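Local coordinates for elongation factor G (Thermus thermophilus, PDB 2DY1), which binds GTP and magnesium and probably acts as a translational GTPase, an elongation factor in protein synthesis, at residues Pro128-Tyr142 with Arg243-Arg257. Numbering follows the deposited sequence.
Sequences PRMVVVTKLDKGGDY and RRGLLYPVALASGER. With GTP (guanosine-5'-triphosphate), chain C.
Tyr248 CE2 sits over the centre of the Arg129 guanidinium, 3.5 Å above the guanidinium plane, the two side chains running alongside each other with their planes 51° apart. Bends at chi2 and chi3 of the arginine turn the guanidinium so that one face meets CE2. Its charge is met by Glu123, its NE bonds to Leu127 O, and Trp119 makes a cation-pi contact with Arg129 and an edge-to-face one with Tyr248. One water, in the plane of the tyrosine ring at its edge, joins Arg129 NH2, Tyr248 OH and Gly245 O. A phenylalanine in place of Tyr248 would probably leave that water without one of its three partners and loosen its hold on the arginine.

From here strands 129-134 and 248-252 run parallel, neighbours in the central sheet of the P-loop GTPase domain. Val131 N donates to Pro249 O at 2.8 Å, nearly straight at 172°, and Val131 O takes Ala251 N. Leu252, with CG anti to its backbone N (chi1 -177°), sends CD1 to Leu136 CD2 at 3.9 Å and CD2 over one face of the Tyr142 ring.

Beyond the strand ends, Thr134-Asp137 form the (N/T)KxD guanine-specificity motif, and Ser254 lies in the G5 loop. Asp137 OD1 accepts from GTP N1 at 2.7 Å and its OD2 from N2, while Ser254 OG donates to O6 at 2.6 Å. Lys135 N bonds to O6 too, and Ser254 OG accepts from Arg257 N, an ST motif.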
loop_
_atom_site.group_PDB
_atom_site.type_symbol
_atom_site.label_atom_id
_atom_site.label_comp_id
_atom_site.label_asym_id
_atom_site.label_seq_id
_atom_site.Cartn_x
_atom_site.Cartn_y
_atom_site.Cartn_z
ATOM N N PRO A 128 13.050 5.045 -15.042
ATOM C CA PRO A 128 14.204 5.934 -14.901
ATOM C C PRO A 128 13.892 6.754 -13.640
ATOM O O PRO A 128 12.715 6.954 -13.289
ATOM C CB PRO A 128 14.117 6.823 -16.130
ATOM C CG PRO A 128 13.555 5.860 -17.177
ATOM C CD PRO A 128 12.465 5.158 -16.397
ATOM N N ARG A 129 14.930 7.233 -12.966
ATOM C CA ARG A 129 14.756 8.026 -11.757
ATOM C C ARG A 129 15.644 9.264 -11.796
ATOM O O ARG A 129 16.769 9.226 -12.305
ATOM C CB ARG A 129 15.120 7.211 -10.510
ATOM C CG ARG A 129 13.998 6.318 -9.959
ATOM C CD ARG A 129 14.575 4.973 -9.547
ATOM N NE ARG A 129 14.884 4.224 -10.769
ATOM C CZ ARG A 129 15.806 3.276 -10.856
ATOM N NH1 ARG A 129 16.528 2.943 -9.789
ATOM N NH2 ARG A 129 16.012 2.672 -12.019
ATOM N N MET A 130 15.105 10.371 -11.297
ATOM C CA MET A 130 15.829 11.642 -11.183
ATOM C C MET A 130 15.547 12.062 -9.742
ATOM O O MET A 130 14.501 11.728 -9.207
ATOM C CB MET A 130 15.257 12.679 -12.170
ATOM C CG MET A 130 15.559 14.133 -11.892
ATOM S SD MET A 130 14.656 15.169 -13.115
ATOM C CE MET A 130 15.605 14.723 -14.548
ATOM N N VAL A 131 16.495 12.746 -9.106
ATOM C CA VAL A 131 16.323 13.210 -7.727
ATOM C C VAL A 131 16.221 14.715 -7.730
ATOM O O VAL A 131 16.925 15.376 -8.492
ATOM C CB VAL A 131 17.577 12.867 -6.871
ATOM C CG1 VAL A 131 17.502 13.538 -5.490
ATOM C CG2 VAL A 131 17.702 11.355 -6.708
ATOM N N VAL A 132 15.341 15.269 -6.896
ATOM C CA VAL A 132 15.287 16.722 -6.744
ATOM C C VAL A 132 15.499 16.994 -5.255
ATOM O O VAL A 132 14.788 16.469 -4.401
ATOM C CB VAL A 132 13.955 17.375 -7.281
ATOM C CG1 VAL A 132 12.724 16.762 -6.652
ATOM C CG2 VAL A 132 14.002 18.887 -7.035
ATOM N N VAL A 133 16.525 17.785 -4.951
ATOM C CA VAL A 133 16.861 18.107 -3.565
ATOM C C VAL A 133 16.181 19.392 -3.157
ATOM O O VAL A 133 16.404 20.464 -3.742
ATOM C CB VAL A 133 18.380 18.254 -3.401
ATOM C CG1 VAL A 133 18.694 18.672 -1.952
ATOM C CG2 VAL A 133 19.062 16.931 -3.751
ATOM N N THR A 134 15.335 19.256 -2.140
ATOM C CA THR A 134 14.554 20.365 -1.596
ATOM C C THR A 134 15.066 20.802 -0.232
ATOM O O THR A 134 15.945 20.177 0.340
ATOM C CB THR A 134 13.116 19.921 -1.375
ATOM O OG1 THR A 134 13.124 18.808 -0.460
ATOM C CG2 THR A 134 12.475 19.502 -2.713
ATOM N N LYS A 135 14.483 21.889 0.272
ATOM C CA LYS A 135 14.788 22.398 1.610
ATOM C C LYS A 135 16.240 22.748 1.941
ATOM O O LYS A 135 16.615 22.794 3.121
ATOM C CB LYS A 135 14.260 21.399 2.655
ATOM C CG LYS A 135 12.758 21.153 2.554
ATOM C CD LYS A 135 12.251 20.311 3.745
ATOM C CE LYS A 135 10.723 20.254 3.800
ATOM N NZ LYS A 135 10.202 19.612 5.065
ATOM N N LEU A 136 17.071 22.995 0.930
ATOM C CA LEU A 136 18.451 23.349 1.247
ATOM C C LEU A 136 18.486 24.685 2.016
ATOM O O LEU A 136 19.464 24.963 2.723
ATOM C CB LEU A 136 19.298 23.439 -0.030
ATOM C CG LEU A 136 20.805 23.660 0.179
ATOM C CD1 LEU A 136 21.395 22.466 0.918
ATOM C CD2 LEU A 136 21.508 23.856 -1.164
ATOM N N ASP A 137 17.428 25.483 1.916
ATOM C CA ASP A 137 17.390 26.777 2.609
ATOM C C ASP A 137 17.372 26.597 4.116
ATOM O O ASP A 137 17.637 27.548 4.866
ATOM C CB ASP A 137 16.178 27.608 2.174
ATOM C CG ASP A 137 14.856 26.890 2.413
ATOM O OD1 ASP A 137 14.696 25.759 1.889
ATOM O OD2 ASP A 137 13.983 27.462 3.113
ATOM N N LYS A 138 17.068 25.386 4.567
ATOM C CA LYS A 138 17.049 25.131 5.994
ATOM C C LYS A 138 18.460 24.917 6.572
ATOM O O LYS A 138 18.613 24.784 7.785
ATOM C CB LYS A 138 16.094 23.972 6.301
ATOM C CG LYS A 138 14.674 24.294 5.827
ATOM C CD LYS A 138 13.638 23.245 6.209
ATOM C CE LYS A 138 13.173 23.402 7.650
ATOM N NZ LYS A 138 12.114 22.401 7.977
ATOM N N GLY A 139 19.489 24.885 5.713
ATOM C CA GLY A 139 20.869 24.786 6.202
ATOM C C GLY A 139 21.818 23.600 6.017
ATOM O O GLY A 139 22.949 23.628 6.532
ATOM N N GLY A 140 21.394 22.587 5.274
ATOM C CA GLY A 140 22.200 21.390 5.073
ATOM C C GLY A 140 23.468 21.452 4.239
ATOM O O GLY A 140 23.835 22.490 3.710
ATOM N N ASP A 141 24.137 20.306 4.135
ATOM C CA ASP A 141 25.391 20.185 3.392
ATOM C C ASP A 141 25.139 19.406 2.100
ATOM O O ASP A 141 25.119 18.168 2.087
ATOM C CB ASP A 141 26.443 19.458 4.242
ATOM C CG ASP A 141 27.776 19.309 3.519
ATOM O OD1 ASP A 141 27.854 19.706 2.341
ATOM O OD2 ASP A 141 28.750 18.799 4.116
ATOM N N TYR A 142 24.976 20.144 1.016
ATOM C CA TYR A 142 24.681 19.541 -0.274
ATOM C C TYR A 142 25.753 18.582 -0.769
ATOM O O TYR A 142 25.444 17.553 -1.357
ATOM C CB TYR A 142 24.478 20.637 -1.311
ATOM C CG TYR A 142 23.921 20.156 -2.623
ATOM C CD1 TYR A 142 22.555 19.898 -2.759
ATOM C CD2 TYR A 142 24.742 19.992 -3.729
ATOM C CE1 TYR A 142 22.022 19.493 -3.980
ATOM C CE2 TYR A 142 24.208 19.577 -4.963
ATOM C CZ TYR A 142 22.854 19.339 -5.067
ATOM O OH TYR A 142 22.322 18.981 -6.290
ATOM N N ARG A 243 17.268 7.019 -19.690
ATOM C CA ARG A 243 16.197 6.136 -20.158
ATOM C C ARG A 243 16.413 4.686 -19.695
ATOM O O ARG A 243 15.454 3.990 -19.337
ATOM C CB ARG A 243 16.106 6.175 -21.689
ATOM C CG ARG A 243 14.963 5.313 -22.257
ATOM C CD ARG A 243 14.964 5.309 -23.778
ATOM N NE ARG A 243 16.058 4.506 -24.339
ATOM C CZ ARG A 243 16.122 3.175 -24.316
ATOM N NH1 ARG A 243 15.157 2.454 -23.756
ATOM N NH2 ARG A 243 17.150 2.551 -24.881
ATOM N N ARG A 244 17.672 4.235 -19.710
ATOM C CA ARG A 244 18.040 2.876 -19.332
ATOM C C ARG A 244 18.308 2.669 -17.842
ATOM O O ARG A 244 18.667 1.573 -17.402
ATOM C CB ARG A 244 19.271 2.444 -20.149
ATOM C CG ARG A 244 19.012 2.324 -21.630
ATOM C CD ARG A 244 20.324 2.113 -22.389
ATOM N NE ARG A 244 20.087 1.683 -23.763
ATOM C CZ ARG A 244 20.887 1.965 -24.788
ATOM N NH1 ARG A 244 21.984 2.685 -24.602
ATOM N NH2 ARG A 244 20.583 1.525 -26.003
ATOM N N GLY A 245 18.121 3.724 -17.049
ATOM C CA GLY A 245 18.347 3.604 -15.626
ATOM C C GLY A 245 19.809 3.463 -15.257
ATOM O O GLY A 245 20.126 2.888 -14.215
ATOM N N LEU A 246 20.685 4.000 -16.104
ATOM C CA LEU A 246 22.126 3.925 -15.875
ATOM C C LEU A 246 22.700 5.170 -15.197
ATOM O O LEU A 246 23.837 5.157 -14.715
ATOM C CB LEU A 246 22.847 3.673 -17.202
ATOM C CG LEU A 246 22.444 2.381 -17.929
ATOM C CD1 LEU A 246 23.180 2.317 -19.253
ATOM C CD2 LEU A 246 22.765 1.169 -17.066
ATOM N N LEU A 247 21.918 6.248 -15.175
ATOM C CA LEU A 247 22.351 7.478 -14.519
ATOM C C LEU A 247 21.110 8.104 -13.903
ATOM O O LEU A 247 20.039 8.056 -14.493
ATOM C CB LEU A 247 22.970 8.458 -15.505
ATOM C CG LEU A 247 24.356 8.111 -16.094
ATOM C CD1 LEU A 247 24.761 9.212 -17.072
ATOM C CD2 LEU A 247 25.384 7.953 -14.973
ATOM N N TYR A 248 21.279 8.708 -12.734
ATOM C CA TYR A 248 20.170 9.345 -12.028
ATOM C C TYR A 248 20.519 10.824 -11.839
ATOM O O TYR A 248 21.271 11.171 -10.934
ATOM C CB TYR A 248 19.989 8.687 -10.659
ATOM C CG TYR A 248 19.840 7.176 -10.723
ATOM C CD1 TYR A 248 20.645 6.350 -9.942
ATOM C CD2 TYR A 248 18.901 6.579 -11.573
ATOM C CE1 TYR A 248 20.534 4.962 -10.000
ATOM C CE2 TYR A 248 18.785 5.195 -11.638
ATOM C CZ TYR A 248 19.609 4.397 -10.847
ATOM O OH TYR A 248 19.496 3.023 -10.923
ATOM N N PRO A 249 19.970 11.712 -12.677
ATOM C CA PRO A 249 20.289 13.138 -12.526
ATOM C C PRO A 249 19.845 13.660 -11.167
ATOM O O PRO A 249 18.806 13.235 -10.663
ATOM C CB PRO A 249 19.490 13.809 -13.636
ATOM C CG PRO A 249 19.244 12.704 -14.644
ATOM C CD PRO A 249 19.010 11.491 -13.774
ATOM N N VAL A 250 20.637 14.570 -10.590
ATOM C CA VAL A 250 20.288 15.176 -9.308
ATOM C C VAL A 250 20.159 16.679 -9.533
ATOM O O VAL A 250 21.120 17.363 -9.915
ATOM C CB VAL A 250 21.379 14.926 -8.238
ATOM C CG1 VAL A 250 20.964 15.560 -6.897
ATOM C CG2 VAL A 250 21.606 13.442 -8.058
ATOM N N ALA A 251 18.956 17.189 -9.302
ATOM C CA ALA A 251 18.657 18.595 -9.474
ATOM C C ALA A 251 18.390 19.224 -8.109
ATOM O O ALA A 251 18.132 18.529 -7.130
ATOM C CB ALA A 251 17.423 18.762 -10.370
ATOM N N LEU A 252 18.478 20.542 -8.075
ATOM C CA LEU A 252 18.232 21.298 -6.858
ATOM C C LEU A 252 17.091 22.268 -7.128
ATOM O O LEU A 252 17.168 23.073 -8.065
ATOM C CB LEU A 252 19.522 22.064 -6.507
ATOM C CG LEU A 252 19.719 22.924 -5.269
ATOM C CD1 LEU A 252 19.429 22.153 -3.987
ATOM C CD2 LEU A 252 21.183 23.389 -5.294
ATOM N N ALA A 253 16.030 22.209 -6.317
ATOM C CA ALA A 253 14.911 23.135 -6.506
ATOM C C ALA A 253 14.094 23.198 -5.227
ATOM O O ALA A 253 14.056 22.240 -4.462
ATOM C CB ALA A 253 14.011 22.680 -7.679
ATOM N N SER A 254 13.452 24.341 -5.002
ATOM C CA SER A 254 12.608 24.519 -3.825
ATOM C C SER A 254 11.370 25.305 -4.239
ATOM O O SER A 254 11.473 26.379 -4.819
ATOM C CB SER A 254 13.333 25.303 -2.738
ATOM O OG SER A 254 12.400 25.758 -1.766
ATOM N N GLY A 255 10.189 24.757 -3.953
ATOM C CA GLY A 255 8.989 25.499 -4.300
ATOM C C GLY A 255 8.717 26.590 -3.275
ATOM O O GLY A 255 8.039 27.562 -3.568
ATOM N N GLU A 256 9.303 26.443 -2.085
ATOM C CA GLU A 256 9.094 27.411 -0.998
ATOM C C GLU A 256 9.931 28.664 -1.248
ATOM O O GLU A 256 9.449 29.774 -1.096
ATOM C CB GLU A 256 9.482 26.768 0.330
ATOM C CG GLU A 256 9.082 27.540 1.568
ATOM C CD GLU A 256 7.601 27.436 1.845
ATOM O OE1 GLU A 256 7.049 26.321 1.688
ATOM O OE2 GLU A 256 6.994 28.462 2.225
ATOM N N ARG A 257 11.183 28.476 -1.657
ATOM C CA ARG A 257 12.072 29.606 -1.950
ATOM C C ARG A 257 11.962 30.040 -3.419
ATOM O O ARG A 257 12.572 31.028 -3.823
ATOM C CB ARG A 257 13.534 29.215 -1.669
ATOM C CG ARG A 257 13.843 28.764 -0.261
ATOM C CD ARG A 257 13.643 29.904 0.711
ATOM N NE ARG A 257 14.444 31.055 0.323
ATOM C CZ ARG A 257 14.258 32.288 0.784
ATOM N NH1 ARG A 257 13.290 32.535 1.658
ATOM N NH2 ARG A 257 15.038 33.278 0.366
HETATM P PG GTP C . 3.641 14.642 1.872
HETATM O O1G GTP C . 2.966 14.611 3.330
HETATM O O2G GTP C . 2.498 14.870 0.768
HETATM O O3G GTP C . 4.464 13.445 1.589
HETATM O O3B GTP C . 4.528 15.984 1.940
HETATM P PB GTP C . 5.145 16.742 0.667
HETATM O O1B GTP C . 6.347 16.004 0.212
HETATM O O2B GTP C . 4.077 16.999 -0.328
HETATM O O3A GTP C . 5.696 18.093 1.335
HETATM P PA GTP C . 4.872 19.468 1.397
HETATM O O1A GTP C . 4.923 20.119 0.069
HETATM O O2A GTP C . 3.549 19.205 2.009
HETATM O "O5'" GTP C . 5.755 20.358 2.401
HETATM C "C5'" GTP C . 5.731 20.045 3.795
HETATM C "C4'" GTP C . 6.316 21.206 4.598
HETATM O "O4'" GTP C . 7.604 21.490 4.028
HETATM C "C3'" GTP C . 5.465 22.461 4.395
HETATM O "O3'" GTP C . 5.537 23.270 5.572
HETATM C "C2'" GTP C . 6.167 23.158 3.230
HETATM O "O2'" GTP C . 5.952 24.569 3.323
HETATM C "C1'" GTP C . 7.616 22.864 3.614
HETATM N N9 GTP C . 8.558 23.022 2.483
HETATM C C8 GTP C . 8.459 22.434 1.292
HETATM N N7 GTP C . 9.550 22.693 0.574
HETATM C C5 GTP C . 10.351 23.460 1.308
HETATM C C6 GTP C . 11.599 24.033 1.088
HETATM O O6 GTP C . 12.226 23.838 0.049
HETATM N N1 GTP C . 12.160 24.821 2.101
HETATM C C2 GTP C . 11.469 25.013 3.303
HETATM N N2 GTP C . 12.000 25.758 4.269
HETATM N N3 GTP C . 10.269 24.439 3.481
HETATM C C4 GTP C . 9.713 23.681 2.525
HETATM O O HOH W 1 17.432 6.685 -14.674
HETATM O O HOH W 2 18.373 1.170 -12.715
#